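Local coordinates for protein kallistatin (Homo sapiens, PDB 6F4V) that inhibits tissue kallikrein, a serine protease, as a secreted serpin that is cleaved at its reactive site and forms a stable equimolar complex with the enzyme, at residues Lys142-Arg145 / Gly146-Asp150. Numbering follows the deposited sequence.
Sequences KETR and GKIVD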
ATOM      1  N   LYS A 142       6.199 -12.042  11.368  1.00 35.49           N
ATOM      2  CA  LYS A 142       7.645 -12.197  11.294  1.00 36.69           C
ATOM      3  C   LYS A 142       8.207 -11.421  10.089  1.00 35.26           C
ATOM      4  O   LYS A 142       9.167 -10.665  10.207  1.00 33.77           O
ATOM      5  CB  LYS A 142       7.993 -13.673  11.189  1.00 39.17           C
ATOM      6  CG  LYS A 142       9.459 -13.982  11.001  0.66 40.69           C
ATOM      7  CD  LYS A 142       9.694 -15.474  11.183  0.36 42.70           C
ATOM      8  CE  LYS A 142      11.075 -15.872  10.699  0.90 44.90           C
ATOM      9  NZ  LYS A 142      12.132 -15.044  11.337  0.59 45.40           N
ATOM     10  N   GLU A 143       7.567 -11.595   8.939  1.00 34.19           N
ATOM     11  CA  GLU A 143       8.002 -10.925   7.721  1.00 33.66           C
ATOM     12  C   GLU A 143       7.887  -9.412   7.733  1.00 31.81           C
ATOM     13  O   GLU A 143       8.617  -8.729   7.001  1.00 31.33           O
ATOM     14  CB  GLU A 143       7.264 -11.500   6.513  1.00 34.90           C
ATOM     15  CG  GLU A 143       7.646 -12.933   6.210  1.00 37.01           C
ATOM     16  CD  GLU A 143       9.103 -13.123   5.781  1.00 39.21           C
ATOM     17  OE1 GLU A 143       9.841 -12.152   5.517  1.00 40.30           O
ATOM     18  OE2 GLU A 143       9.499 -14.289   5.693  1.00 43.65           O
ATOM     19  N   THR A 144       6.997  -8.886   8.565  1.00 30.03           N
ATOM     20  CA  THR A 144       6.824  -7.448   8.720  1.00 29.26           C
ATOM     21  C   THR A 144       7.515  -6.872   9.957  1.00 29.07           C
ATOM     22  O   THR A 144       7.211  -5.760  10.371  1.00 26.79           O
ATOM     23  CB  THR A 144       5.326  -7.065   8.666  1.00 28.39           C
ATOM     24  OG1 THR A 144       4.577  -7.780   9.656  1.00 29.47           O
ATOM     25  CG2 THR A 144       4.779  -7.400   7.297  1.00 27.95           C
ATOM     26  N   ARG A 145       8.503  -7.605  10.491  1.00 31.19           N
ATOM     27  CA  ARG A 145       9.241  -7.191  11.711  1.00 32.95           C
ATOM     28  C   ARG A 145       8.324  -6.760  12.835  1.00 32.17           C
ATOM     29  O   ARG A 145       8.535  -5.719  13.472  1.00 31.88           O
ATOM     30  CB  ARG A 145      10.251  -6.106  11.388  1.00 35.41           C
ATOM     31  CG  ARG A 145      11.218  -6.517  10.294  1.00 38.00           C
ATOM     32  CD  ARG A 145      12.548  -5.770  10.401  1.00 42.45           C
ATOM     33  NE  ARG A 145      13.416  -6.120   9.266  1.00 45.53           N
ATOM     34  CZ  ARG A 145      14.242  -7.169   9.214  1.00 48.75           C
ATOM     35  NH1 ARG A 145      14.364  -8.026  10.240  1.00 50.75           N
ATOM     36  NH2 ARG A 145      14.966  -7.368   8.115  1.00 48.73           N
ATOM     37  N   GLY A 146       7.260  -7.540  13.020  1.00 31.46           N
ATOM     38  CA  GLY A 146       6.317  -7.328  14.089  1.00 31.92           C
ATOM     39  C   GLY A 146       5.197  -6.342  13.862  1.00 31.60           C
ATOM     40  O   GLY A 146       4.330  -6.201  14.720  1.00 30.89           O
ATOM     41  N   LYS A 147       5.195  -5.655  12.713  1.00 31.25           N
ATOM     42  CA  LYS A 147       4.252  -4.578  12.474  1.00 29.84           C
ATOM     43  C   LYS A 147       2.838  -5.008  12.098  1.00 28.87           C
ATOM     44  O   LYS A 147       1.877  -4.372  12.506  1.00 27.83           O
ATOM     45  CB  LYS A 147       4.791  -3.641  11.385  1.00 30.55           C
ATOM     46  CG  LYS A 147       6.120  -2.972  11.731  1.00 31.77           C
ATOM     47  CD  LYS A 147       6.165  -2.343  13.118  1.00 33.60           C
ATOM     48  CE  LYS A 147       5.114  -1.280  13.271  1.00 34.59           C
ATOM     49  NZ  LYS A 147       5.209  -0.567  14.566  1.00 35.25           N
ATOM     50  N   ILE A 148       2.706  -6.042  11.283  1.00 28.37           N
ATOM     51  CA  ILE A 148       1.377  -6.529  10.885  1.00 28.25           C
ATOM     52  C   ILE A 148       1.012  -7.782  11.672  1.00 29.44           C
ATOM     53  O   ILE A 148       1.489  -8.876  11.383  1.00 30.62           O
ATOM     54  CB  ILE A 148       1.257  -6.789   9.373  1.00 26.43           C
ATOM     55  CG1 ILE A 148       1.717  -5.566   8.574  1.00 25.95           C
ATOM     56  CG2 ILE A 148      -0.182  -7.189   9.063  1.00 26.49           C
ATOM     57  CD1 ILE A 148       1.004  -4.263   8.881  1.00 26.00           C
ATOM     58  N   VAL A 149       0.134  -7.573  12.644  1.00 32.55           N
ATOM     59  CA  VAL A 149      -0.343  -8.576  13.600  1.00 35.96           C
ATOM     60  C   VAL A 149      -1.819  -8.894  13.264  1.00 35.25           C
ATOM     61  O   VAL A 149      -2.610  -7.995  12.934  1.00 37.45           O
ATOM     62  CB  VAL A 149      -0.240  -8.001  15.052  1.00 38.15           C
ATOM     63  CG1 VAL A 149      -0.484  -9.075  16.115  1.00 40.83           C
ATOM     64  CG2 VAL A 149       1.153  -7.408  15.298  1.00 38.61           C
ATOM     65  N   ASP A 150      -2.170 -10.163  13.350  1.00 36.11           N
ATOM     66  CA  ASP A 150      -3.531 -10.643  13.162  1.00 36.89           C
ATOM     67  C   ASP A 150      -4.118 -10.248  11.794  1.00 34.67           C
ATOM     68  O   ASP A 150      -5.249  -9.766  11.691  1.00 35.12           O
ATOM     69  CB  ASP A 150      -4.429 -10.228  14.351  1.00 39.26           C
ATOM     70  CG  ASP A 150      -3.890 -10.741  15.722  1.00 43.36           C
ATOM     71  OD1 ASP A 150      -3.238 -11.825  15.791  1.00 44.31           O
ATOM     72  OD2 ASP A 150      -4.123 -10.039  16.740  1.00 46.04           O
TER
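Thr144, the first residue past helix 129-143, bonds through its hydroxyl to the backbone N of Ile148, and its CB lies 3.9 Å from CG1 of Ile148. At CB it branches. With chi1 at 56° OG1 is tucked in beside both the backbone N and the carbonyl carbon, and from there it accepts from Ile148 N, 3.0 Å from OG1 and fairly straight at 155°, while also hydrogen-bonding Val140 O one turn back in the helix. The other branch, CG2, packs against CG1 of Ile148 at 3.8 Å, the two side chains crossing at about a right angle. With the hydroxyl and methyl gone, as in an alanine, Ile148 N would probably lose its acceptor, Val140 O this donor, and a gap would open beside the isoleucine.

The backbone turns sharply here. A Schellman motif (Gly146 N to Lys141 O, Arg145 N to Lys142 O) ends the helix, with Arg145 at positive phi as its C-prime residue, and a type I' turn runs from Thr144 to Lys147, closed by Lys147 N on Thr144 O at 3.1 Å. That N-H arrives well above the carbonyl plane, and CG of Lys147 rests 3.3 Å from the same oxygen.

Arg145 extends away to a salt bridge with Glu90. The turn after helix 129-143, helix F of the serpin fold, packs on sheet A: Thr144 and Ile148 on Ala332 of strand 328-340, consistent with the reactive loop inserted after cleavage, Thr144 also on Tyr166 of strand 159-172, Ile148 on Thr321 of strand 312-324.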